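Local coordinates for protein KLLA0C04147p (Kluyveromyces lactis, PDB 5H2D) that binds ergosterol in its oxysterol-binding-protein-related (ORD) domain, the C-terminal part of Osh1, and probably transfers sterols between membranes, at residues 70-75 with 165-170; 112-117 with 271-276; 190-193 with 198-201. All coordinates share one frame; numbering follows the deposited sequence.

In the fold
Contacts 1 and 2 both reach ergosterol inside the β-barrel of this OSBP-related domain, whereas contact 3 lies away from the sterol. Contact 1 joins helix 72-77 to strand 161-173; contact 2 joins the loop after helix 95-108 to the turn after strand 265-272. The centres of contacts 1 and 2 lie about 18 Å apart; the two touch each other and alternate along the chain, so residues distant in sequence close round one ligand. Contact 3 is a hairpin linking strands 178-190 and 199-203, nested within the loop that contact 2 closes. Its centre lies about 25 Å from that of contact 1 and about 28 Å from that of contact 2.

Contact 1 of 3, residues 70-75 with 165-170; sequences TSLLQR and GESFVD. With ERG (ergosterol), chain B.
L72 of helix 72-77 faces S167 and V169 of strand 161-173 beside bound ergosterol, and the flat group of this helix, the guanidinium of R75, lies obliquely on the sterol, on the side from which the angular methyls project. There R75 NH1 approaches ERG C18 to 3.7 Å while R75 NH2 lies as near to ERG C19. L72 and V169 meet the conjugated ring carbons instead. This is the sterol pocket of the OSBP-family barrel, with the helix and the strand supplying parts of its wall.

Bends at chi2 (-54°) and chi3 (-67°) fold the arginine back over the sterol, its charge met by salt bridges from R75 NH1 to E68 and from R75 NE to E78. The start of the helix is itself secured by a capping box: L73 N gives a bond to S71 OG and S71 N one to Q74 OE1, the latter 3.0 Å long. Q74 in turn bonds to N338 and Q359.

Direct packing between helix and strand is slight (61 Å² in all), and both L72 and V169 also touch the sterol. L72 CD1 lies 4.1 Å from S167 OG, yet reaches ERG C6 at 3.7 Å. From the strand, V169 CG2 comes within 4.1 Å of the same ERG C6.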
loop_
_atom_site.group_PDB
_atom_site.type_symbol
_atom_site.label_atom_id
_atom_site.label_comp_id
_atom_site.label_asym_id
_atom_site.label_seq_id
_atom_site.Cartn_x
_atom_site.Cartn_y
_atom_site.Cartn_z
ATOM N N THR A 70 -6.845 -0.062 11.640
ATOM C CA THR A 70 -6.736 0.356 10.257
ATOM C C THR A 70 -7.346 -0.745 9.415
ATOM O O THR A 70 -7.448 -1.883 9.859
ATOM C CB THR A 70 -5.286 0.559 9.820
ATOM O OG1 THR A 70 -4.603 -0.703 9.892
ATOM C CG2 THR A 70 -4.582 1.579 10.729
ATOM N N SER A 71 -7.740 -0.408 8.198
ATOM C CA SER A 71 -8.244 -1.396 7.253
ATOM C C SER A 71 -7.113 -1.906 6.366
ATOM O O SER A 71 -6.126 -1.210 6.132
ATOM C CB SER A 71 -9.342 -0.772 6.382
ATOM O OG SER A 71 -9.882 -1.697 5.445
ATOM N N LEU A 72 -7.258 -3.140 5.863
ATOM C CA LEU A 72 -6.369 -3.552 4.779
ATOM C C LEU A 72 -6.353 -2.505 3.658
ATOM O O LEU A 72 -5.304 -2.249 3.047
ATOM C CB LEU A 72 -6.781 -4.929 4.243
ATOM C CG LEU A 72 -5.694 -6.010 4.174
ATOM C CD1 LEU A 72 -4.602 -5.623 3.205
ATOM C CD2 LEU A 72 -5.123 -6.280 5.561
ATOM N N LEU A 73 -7.500 -1.860 3.394
ATOM C CA LEU A 73 -7.555 -0.825 2.359
ATOM C C LEU A 73 -6.612 0.328 2.665
ATOM O O LEU A 73 -6.054 0.939 1.746
ATOM C CB LEU A 73 -8.984 -0.283 2.226
ATOM C CG LEU A 73 -10.086 -1.276 1.884
ATOM C CD1 LEU A 73 -11.432 -0.560 1.673
ATOM C CD2 LEU A 73 -9.691 -2.054 0.644
ATOM N N GLN A 74 -6.444 0.650 3.945
ATOM C CA GLN A 74 -5.572 1.741 4.348
ATOM C C GLN A 74 -4.119 1.298 4.451
ATOM O O GLN A 74 -3.222 2.081 4.129
ATOM C CB GLN A 74 -6.089 2.320 5.667
ATOM C CG GLN A 74 -7.457 3.001 5.472
ATOM C CD GLN A 74 -8.190 3.256 6.761
ATOM O OE1 GLN A 74 -8.089 2.482 7.709
ATOM N NE2 GLN A 74 -8.963 4.347 6.802
ATOM N N ARG A 75 -3.856 0.043 4.848
ATOM C CA ARG A 75 -2.477 -0.438 4.806
ATOM C C ARG A 75 -1.922 -0.382 3.394
ATOM O O ARG A 75 -0.737 -0.085 3.199
ATOM C CB ARG A 75 -2.385 -1.870 5.339
ATOM C CG ARG A 75 -2.721 -2.006 6.808
ATOM C CD ARG A 75 -1.904 -1.068 7.700
ATOM N NE ARG A 75 -0.482 -1.413 7.716
ATOM C CZ ARG A 75 0.081 -2.251 8.587
ATOM N NH1 ARG A 75 -0.650 -2.813 9.548
ATOM N NH2 ARG A 75 1.380 -2.499 8.500
ATOM N N GLY A 165 -3.106 -1.504 -8.646
ATOM C CA GLY A 165 -2.860 -2.933 -8.616
ATOM C C GLY A 165 -3.858 -3.644 -7.740
ATOM O O GLY A 165 -4.831 -3.059 -7.251
ATOM N N GLU A 166 -3.620 -4.946 -7.586
ATOM C CA GLU A 166 -4.507 -5.836 -6.855
ATOM C C GLU A 166 -3.818 -6.270 -5.572
ATOM O O GLU A 166 -2.703 -6.794 -5.616
ATOM C CB GLU A 166 -4.848 -7.069 -7.698
ATOM C CG GLU A 166 -5.732 -8.092 -7.002
ATOM C CD GLU A 166 -5.935 -9.351 -7.838
ATOM O OE1 GLU A 166 -7.091 -9.684 -8.154
ATOM O OE2 GLU A 166 -4.934 -10.008 -8.183
ATOM N N SER A 167 -4.478 -6.064 -4.435
ATOM C CA SER A 167 -4.003 -6.585 -3.162
ATOM C C SER A 167 -4.710 -7.905 -2.878
ATOM O O SER A 167 -5.915 -7.935 -2.605
ATOM C CB SER A 167 -4.256 -5.591 -2.038
ATOM O OG SER A 167 -3.781 -6.134 -0.825
ATOM N N PHE A 168 -3.959 -9.002 -2.963
ATOM C CA PHE A 168 -4.469 -10.352 -2.772
ATOM C C PHE A 168 -3.474 -10.995 -1.811
ATOM O O PHE A 168 -2.443 -11.515 -2.244
ATOM C CB PHE A 168 -4.550 -11.066 -4.124
ATOM C CG PHE A 168 -5.182 -12.436 -4.080
ATOM C CD1 PHE A 168 -5.409 -13.091 -2.881
ATOM C CD2 PHE A 168 -5.525 -13.071 -5.261
ATOM C CE1 PHE A 168 -5.975 -14.363 -2.866
ATOM C CE2 PHE A 168 -6.099 -14.331 -5.251
ATOM C CZ PHE A 168 -6.316 -14.977 -4.053
ATOM N N VAL A 169 -3.751 -10.893 -0.511
ATOM C CA VAL A 169 -2.838 -11.373 0.520
ATOM C C VAL A 169 -3.255 -12.781 0.912
ATOM O O VAL A 169 -4.379 -12.994 1.388
ATOM C CB VAL A 169 -2.825 -10.439 1.738
ATOM C CG1 VAL A 169 -1.864 -10.964 2.791
ATOM C CG2 VAL A 169 -2.437 -9.012 1.322
ATOM N N ASP A 170 -2.346 -13.736 0.718
ATOM C CA ASP A 170 -2.552 -15.145 1.046
ATOM C C ASP A 170 -1.683 -15.456 2.258
ATOM O O ASP A 170 -0.455 -15.371 2.169
ATOM C CB ASP A 170 -2.172 -16.003 -0.158
ATOM C CG ASP A 170 -2.838 -17.360 -0.154
ATOM O OD1 ASP A 170 -3.958 -17.491 0.390
ATOM O OD2 ASP A 170 -2.235 -18.283 -0.734
HETATM C C1 ERG B . 2.676 -5.094 3.553
HETATM C C2 ERG B . 2.703 -3.952 2.540
HETATM C C3 ERG B . 1.639 -4.236 1.513
HETATM C C4 ERG B . 0.265 -4.319 2.180
HETATM C C5 ERG B . 0.245 -5.235 3.284
HETATM C C6 ERG B . -0.926 -5.927 3.561
HETATM C C7 ERG B . -1.058 -6.791 4.660
HETATM C C8 ERG B . 0.004 -6.985 5.548
HETATM C C9 ERG B . 1.283 -6.471 5.182
HETATM C C10 ERG B . 1.306 -5.249 4.227
HETATM C C11 ERG B . 2.285 -6.293 6.400
HETATM C C12 ERG B . 2.179 -7.417 7.437
HETATM C C13 ERG B . 0.704 -7.530 7.873
HETATM C C14 ERG B . -0.059 -7.975 6.604
HETATM C C15 ERG B . -1.422 -8.321 7.165
HETATM C C16 ERG B . -1.111 -8.980 8.540
HETATM C C17 ERG B . 0.410 -8.748 8.755
HETATM C C18 ERG B . 0.162 -6.230 8.507
HETATM C C19 ERG B . 1.013 -3.993 5.095
HETATM C C20 ERG B . 0.698 -8.646 10.270
HETATM C C21 ERG B . 2.150 -8.336 10.614
HETATM C C22 ERG B . 0.329 -10.002 10.857
HETATM C C23 ERG B . -0.826 -10.132 11.799
HETATM C C24 ERG B . -1.198 -11.509 12.348
HETATM C C25 ERG B . -1.540 -11.361 13.837
HETATM C C26 ERG B . -0.296 -10.847 14.570
HETATM C C27 ERG B . -1.941 -12.698 14.482
HETATM C C28 ERG B . -2.393 -11.989 11.547
HETATM O O1 ERG B . 1.638 -3.194 0.472
#

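Contact 2 of 3, residues 112-117 with 271-276. With ERG (ergosterol), chain B.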
loop_
_atom_site.group_PDB
_atom_site.type_symbol
_atom_site.label_atom_id
_atom_site.label_comp_id
_atom_site.label_asym_id
_atom_site.label_seq_id
_atom_site.Cartn_x
_atom_site.Cartn_y
_atom_site.Cartn_z
ATOM N N SER A 112 7.253 1.133 7.587
ATOM C CA SER A 112 6.041 1.327 8.373
ATOM C C SER A 112 5.461 0.027 8.914
ATOM O O SER A 112 4.579 0.092 9.769
ATOM C CB SER A 112 4.974 2.033 7.531
ATOM O OG SER A 112 4.639 1.251 6.401
ATOM N N THR A 113 5.937 -1.134 8.457
ATOM C CA THR A 113 5.396 -2.403 8.954
ATOM C C THR A 113 6.017 -2.826 10.283
ATOM O O THR A 113 5.426 -3.642 11.004
ATOM C CB THR A 113 5.579 -3.530 7.919
ATOM O OG1 THR A 113 6.967 -3.854 7.743
ATOM C CG2 THR A 113 4.986 -3.140 6.573
ATOM N N VAL A 114 7.172 -2.271 10.639
ATOM C CA VAL A 114 7.829 -2.655 11.881
ATOM C C VAL A 114 6.984 -2.231 13.077
ATOM O O VAL A 114 6.320 -1.186 13.063
ATOM C CB VAL A 114 9.233 -2.031 11.933
ATOM C CG1 VAL A 114 9.931 -2.405 13.223
ATOM C CG2 VAL A 114 10.040 -2.509 10.740
ATOM N N LYS A 115 7.011 -3.050 14.128
ATOM C CA LYS A 115 6.372 -2.784 15.419
ATOM C C LYS A 115 4.851 -2.778 15.357
ATOM O O LYS A 115 4.205 -2.326 16.307
ATOM C CB LYS A 115 6.848 -1.459 16.032
ATOM C CG LYS A 115 8.314 -1.494 16.460
ATOM C CD LYS A 115 8.637 -0.335 17.389
ATOM C CE LYS A 115 8.671 0.994 16.647
ATOM N NZ LYS A 115 9.972 1.262 15.950
ATOM N N ARG A 116 4.251 -3.267 14.278
ATOM C CA ARG A 116 2.798 -3.399 14.189
ATOM C C ARG A 116 2.450 -4.867 13.951
ATOM O O ARG A 116 2.046 -5.275 12.864
ATOM C CB ARG A 116 2.245 -2.469 13.093
ATOM C CG ARG A 116 2.362 -0.998 13.483
ATOM C CD ARG A 116 2.418 -0.130 12.240
ATOM N NE ARG A 116 1.091 0.004 11.655
ATOM C CZ ARG A 116 0.842 0.712 10.563
ATOM N NH1 ARG A 116 1.842 1.338 9.928
ATOM N NH2 ARG A 116 -0.406 0.798 10.111
ATOM N N VAL A 117 2.608 -5.671 15.000
ATOM C CA VAL A 117 2.301 -7.102 14.929
ATOM C C VAL A 117 0.821 -7.224 15.287
ATOM O O VAL A 117 0.437 -7.463 16.442
ATOM C CB VAL A 117 3.212 -7.928 15.840
ATOM C CG1 VAL A 117 2.859 -9.409 15.771
ATOM C CG2 VAL A 117 4.673 -7.740 15.429
ATOM N N GLY A 271 20.653 -0.912 1.633
ATOM C CA GLY A 271 20.499 -0.303 2.935
ATOM C C GLY A 271 19.696 -1.228 3.827
ATOM O O GLY A 271 19.661 -2.436 3.622
ATOM N N ARG A 272 19.059 -0.631 4.821
ATOM C CA ARG A 272 18.174 -1.360 5.716
ATOM C C ARG A 272 16.781 -0.778 5.538
ATOM O O ARG A 272 16.599 0.437 5.649
ATOM C CB ARG A 272 18.667 -1.272 7.162
ATOM C CG ARG A 272 20.110 -1.779 7.314
ATOM C CD ARG A 272 20.488 -2.020 8.764
ATOM N NE ARG A 272 20.130 -3.369 9.195
ATOM C CZ ARG A 272 19.914 -3.719 10.458
ATOM N NH1 ARG A 272 20.007 -2.816 11.425
ATOM N NH2 ARG A 272 19.592 -4.971 10.753
ATOM N N TRP A 273 15.819 -1.634 5.207
ATOM C CA TRP A 273 14.505 -1.112 4.836
ATOM C C TRP A 273 13.736 -0.533 6.015
ATOM O O TRP A 273 12.656 0.031 5.801
ATOM C CB TRP A 273 13.665 -2.183 4.112
ATOM C CG TRP A 273 13.563 -3.544 4.766
ATOM C CD1 TRP A 273 14.266 -4.674 4.433
ATOM C CD2 TRP A 273 12.685 -3.920 5.834
ATOM N NE1 TRP A 273 13.884 -5.726 5.241
ATOM C CE2 TRP A 273 12.922 -5.285 6.113
ATOM C CE3 TRP A 273 11.727 -3.230 6.596
ATOM C CZ2 TRP A 273 12.243 -5.971 7.114
ATOM C CZ3 TRP A 273 11.051 -3.916 7.587
ATOM C CH2 TRP A 273 11.314 -5.275 7.839
ATOM N N ASN A 274 14.253 -0.623 7.240
ATOM C CA ASN A 274 13.676 0.116 8.353
ATOM C C ASN A 274 14.415 1.421 8.640
ATOM O O ASN A 274 14.108 2.081 9.636
ATOM C CB ASN A 274 13.637 -0.757 9.614
ATOM C CG ASN A 274 15.007 -1.100 10.130
ATOM O OD1 ASN A 274 15.974 -1.181 9.366
ATOM N ND2 ASN A 274 15.104 -1.320 11.438
ATOM N N GLU A 275 15.351 1.829 7.774
ATOM C CA GLU A 275 16.196 2.977 8.085
ATOM C C GLU A 275 16.511 3.859 6.879
ATOM O O GLU A 275 16.080 5.010 6.834
ATOM C CB GLU A 275 17.500 2.509 8.732
ATOM C CG GLU A 275 18.376 3.648 9.230
ATOM C CD GLU A 275 19.600 3.155 9.986
ATOM O OE1 GLU A 275 19.871 1.930 9.961
ATOM O OE2 GLU A 275 20.290 3.995 10.604
ATOM N N SER A 276 17.269 3.360 5.907
ATOM C CA SER A 276 17.672 4.232 4.808
ATOM C C SER A 276 18.230 3.391 3.673
ATOM O O SER A 276 18.689 2.262 3.880
ATOM C CB SER A 276 18.714 5.263 5.258
ATOM O OG SER A 276 19.914 4.630 5.661
HETATM C C1 ERG B . 2.676 -5.094 3.553
HETATM C C2 ERG B . 2.703 -3.952 2.540
HETATM C C3 ERG B . 1.639 -4.236 1.513
HETATM C C4 ERG B . 0.265 -4.319 2.180
HETATM C C5 ERG B . 0.245 -5.235 3.284
HETATM C C6 ERG B . -0.926 -5.927 3.561
HETATM C C7 ERG B . -1.058 -6.791 4.660
HETATM C C8 ERG B . 0.004 -6.985 5.548
HETATM C C9 ERG B . 1.283 -6.471 5.182
HETATM C C10 ERG B . 1.306 -5.249 4.227
HETATM C C11 ERG B . 2.285 -6.293 6.400
HETATM C C12 ERG B . 2.179 -7.417 7.437
HETATM C C13 ERG B . 0.704 -7.530 7.873
HETATM C C14 ERG B . -0.059 -7.975 6.604
HETATM C C15 ERG B . -1.422 -8.321 7.165
HETATM C C16 ERG B . -1.111 -8.980 8.540
HETATM C C17 ERG B . 0.410 -8.748 8.755
HETATM C C18 ERG B . 0.162 -6.230 8.507
HETATM C C19 ERG B . 1.013 -3.993 5.095
HETATM C C20 ERG B . 0.698 -8.646 10.270
HETATM C C21 ERG B . 2.150 -8.336 10.614
HETATM C C22 ERG B . 0.329 -10.002 10.857
HETATM C C23 ERG B . -0.826 -10.132 11.799
HETATM C C24 ERG B . -1.198 -11.509 12.348
HETATM C C25 ERG B . -1.540 -11.361 13.837
HETATM C C26 ERG B . -0.296 -10.847 14.570
HETATM C C27 ERG B . -1.941 -12.698 14.482
HETATM C C28 ERG B . -2.393 -11.989 11.547
HETATM O O1 ERG B . 1.638 -3.194 0.472
#
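W273 meets T113 and V114 with a single corner of its indole, and tracing the side chain outward shows how. CB leads to a CG tucked between the backbone N and the carbonyl carbon (chi1 50°), a turn that swings the ring system toward the loop 112-117. There CZ3, on the six-membered ring, makes the contact: V114 CG2 stands 3.6 Å from it, oblique to the ring, while T113 OG1 is 4.1 Å from CZ3. The same V114 CG2 also brushes N274 CB at 4.2 Å, so one methyl serves two successive residues of the turn. T113 OG1 has its polar needs met by Y110 O and N222 ND2, and its approach to the indole is mere packing.

Each side has a well-defined turn. T113 to R116 form a type II β-turn, with K115 in a left-handed conformation; across from it, E275 and S276 both face R272 in a classic β-bulge. R116 NH1 folds back to S112 O at 3.0 Å, from above the carbonyl plane, and salt bridges from NH2 to E68 and from NH1 to E78 hold the guanidinium further. On its other flank the loop lines the ergosterol pocket, where V117 CG1 lies 3.7 Å from ERG C26 and R116 O faces ERG C21.

The W273 ring meets those of Y252 and F241, planes at about 55°, and touches D221 and N222 of strand 219-230. The contact thus joins the link between helix 95-108 and strand 119-121 to the end of strand 265-272.

Contact 3 of 3, residues 190-193 with 198-201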
loop_
_atom_site.group_PDB
_atom_site.type_symbol
_atom_site.label_atom_id
_atom_site.label_comp_id
_atom_site.label_asym_id
_atom_site.label_seq_id
_atom_site.Cartn_x
_atom_site.Cartn_y
_atom_site.Cartn_z
ATOM N N ILE A 190 4.864 6.146 -15.345
ATOM C CA ILE A 190 5.582 7.408 -15.211
ATOM C C ILE A 190 5.381 8.199 -16.494
ATOM O O ILE A 190 5.484 7.637 -17.588
ATOM C CB ILE A 190 7.082 7.204 -14.939
ATOM C CG1 ILE A 190 7.320 6.549 -13.572
ATOM C CG2 ILE A 190 7.807 8.552 -15.025
ATOM C CD1 ILE A 190 7.082 7.476 -12.390
ATOM N N ARG A 191 5.072 9.489 -16.350
ATOM C CA ARG A 191 5.079 10.447 -17.457
ATOM C C ARG A 191 6.320 11.325 -17.314
ATOM O O ARG A 191 6.290 12.317 -16.573
ATOM C CB ARG A 191 3.805 11.299 -17.447
ATOM C CG ARG A 191 2.575 10.567 -17.975
ATOM C CD ARG A 191 1.290 11.347 -17.742
ATOM N NE ARG A 191 0.824 11.253 -16.361
ATOM C CZ ARG A 191 0.179 10.199 -15.858
ATOM N NH1 ARG A 191 -0.068 9.133 -16.611
ATOM N NH2 ARG A 191 -0.211 10.208 -14.591
ATOM N N PRO A 192 7.420 11.013 -18.005
ATOM C CA PRO A 192 8.694 11.684 -17.711
ATOM C C PRO A 192 8.694 13.143 -18.130
ATOM O O PRO A 192 8.039 13.538 -19.097
ATOM C CB PRO A 192 9.712 10.883 -18.532
ATOM C CG PRO A 192 9.023 9.591 -18.876
ATOM C CD PRO A 192 7.575 9.945 -19.003
ATOM N N ASP A 193 9.469 13.944 -17.393
ATOM C CA ASP A 193 9.602 15.356 -17.732
ATOM C C ASP A 193 10.225 15.539 -19.108
ATOM O O ASP A 193 9.956 16.540 -19.780
ATOM C CB ASP A 193 10.443 16.086 -16.681
ATOM C CG ASP A 193 9.706 16.288 -15.373
ATOM O OD1 ASP A 193 8.481 16.049 -15.331
ATOM O OD2 ASP A 193 10.349 16.700 -14.389
ATOM N N GLU A 198 5.187 8.166 -22.104
ATOM C CA GLU A 198 4.603 7.505 -20.940
ATOM C C GLU A 198 5.039 6.046 -20.907
ATOM O O GLU A 198 5.006 5.350 -21.927
ATOM C CB GLU A 198 3.078 7.619 -20.999
ATOM C CG GLU A 198 2.342 7.052 -19.797
ATOM C CD GLU A 198 0.850 7.332 -19.862
ATOM O OE1 GLU A 198 0.410 8.357 -19.306
ATOM O OE2 GLU A 198 0.114 6.535 -20.483
ATOM N N GLU A 199 5.471 5.580 -19.731
ATOM C CA GLU A 199 6.066 4.257 -19.597
ATOM C C GLU A 199 5.437 3.504 -18.429
ATOM O O GLU A 199 5.004 4.108 -17.446
ATOM C CB GLU A 199 7.590 4.350 -19.396
ATOM C CG GLU A 199 7.982 5.132 -18.160
ATOM C CD GLU A 199 9.460 5.415 -18.084
ATOM O OE1 GLU A 199 9.904 5.938 -17.040
ATOM O OE2 GLU A 199 10.166 5.135 -19.078
ATOM N N LEU A 200 5.408 2.180 -18.547
ATOM C CA LEU A 200 4.774 1.304 -17.567
ATOM C C LEU A 200 5.803 0.404 -16.902
ATOM O O LEU A 200 6.510 -0.343 -17.585
ATOM C CB LEU A 200 3.704 0.432 -18.223
ATOM C CG LEU A 200 3.094 -0.652 -17.330
ATOM C CD1 LEU A 200 2.308 -0.005 -16.191
ATOM C CD2 LEU A 200 2.208 -1.594 -18.137
ATOM N N TYR A 201 5.844 0.435 -15.569
ATOM C CA TYR A 201 6.605 -0.515 -14.769
ATOM C C TYR A 201 5.635 -1.483 -14.100
ATOM O O TYR A 201 4.555 -1.077 -13.667
ATOM C CB TYR A 201 7.420 0.208 -13.695
ATOM C CG TYR A 201 8.402 1.247 -14.200
ATOM C CD1 TYR A 201 7.996 2.550 -14.497
ATOM C CD2 TYR A 201 9.744 0.933 -14.339
ATOM C CE1 TYR A 201 8.909 3.495 -14.938
ATOM C CE2 TYR A 201 10.656 1.864 -14.788
ATOM C CZ TYR A 201 10.238 3.142 -15.082
ATOM O OH TYR A 201 11.164 4.074 -15.523
#
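E199 OE1, lying against I190 CB at 3.7 Å, is gripped by two donors: Y201 OH bonds to it at 2.7 Å and R98 NE makes a salt bridge. The tyrosine hydroxyl comes from well above the carboxylate plane. With chi1 at 60°, E199 CG stands over its own backbone, flanked by N and C, and from there the chain runs out extended beside I190, both side chains pointing the same way. The other carboxylate oxygen bonds to N230, so this buried acid is held at both oxygens.

The backbones pair as a β-hairpin. I190 and E199 form an antiparallel hydrogen-bonded pair: I190 N donates to E199 O at 2.9 Å, and E199 N returns a bond to I190 O at 3.0 Å. I190 O also receives a CA-H...O contact from E198. Beyond the pair, I190 CG1 packs obliquely on the Y201 ring, 3.7 Å from Y201 CE1, and P192 CG rests near E199 OE1.

A second charged pair closes the outer side. R191 NH1 meets E198 OE1 at 2.8 Å in a salt bridge lying in the guanidinium plane but well above that of the carboxylate; the two planes are 71° apart. E198 OE1 also lies against the aliphatic part of the arginine, 3.4 Å from R191 CG. The remaining guanidinium nitrogens are bound by D162, S158 O and P159 O, which fixes the rotation of the group.

The hairpin joins strand 178-190 to strand 199-203. Helix 95-108 packs on P192 and Y201, whereas helix 7-18 touches R191 and E198.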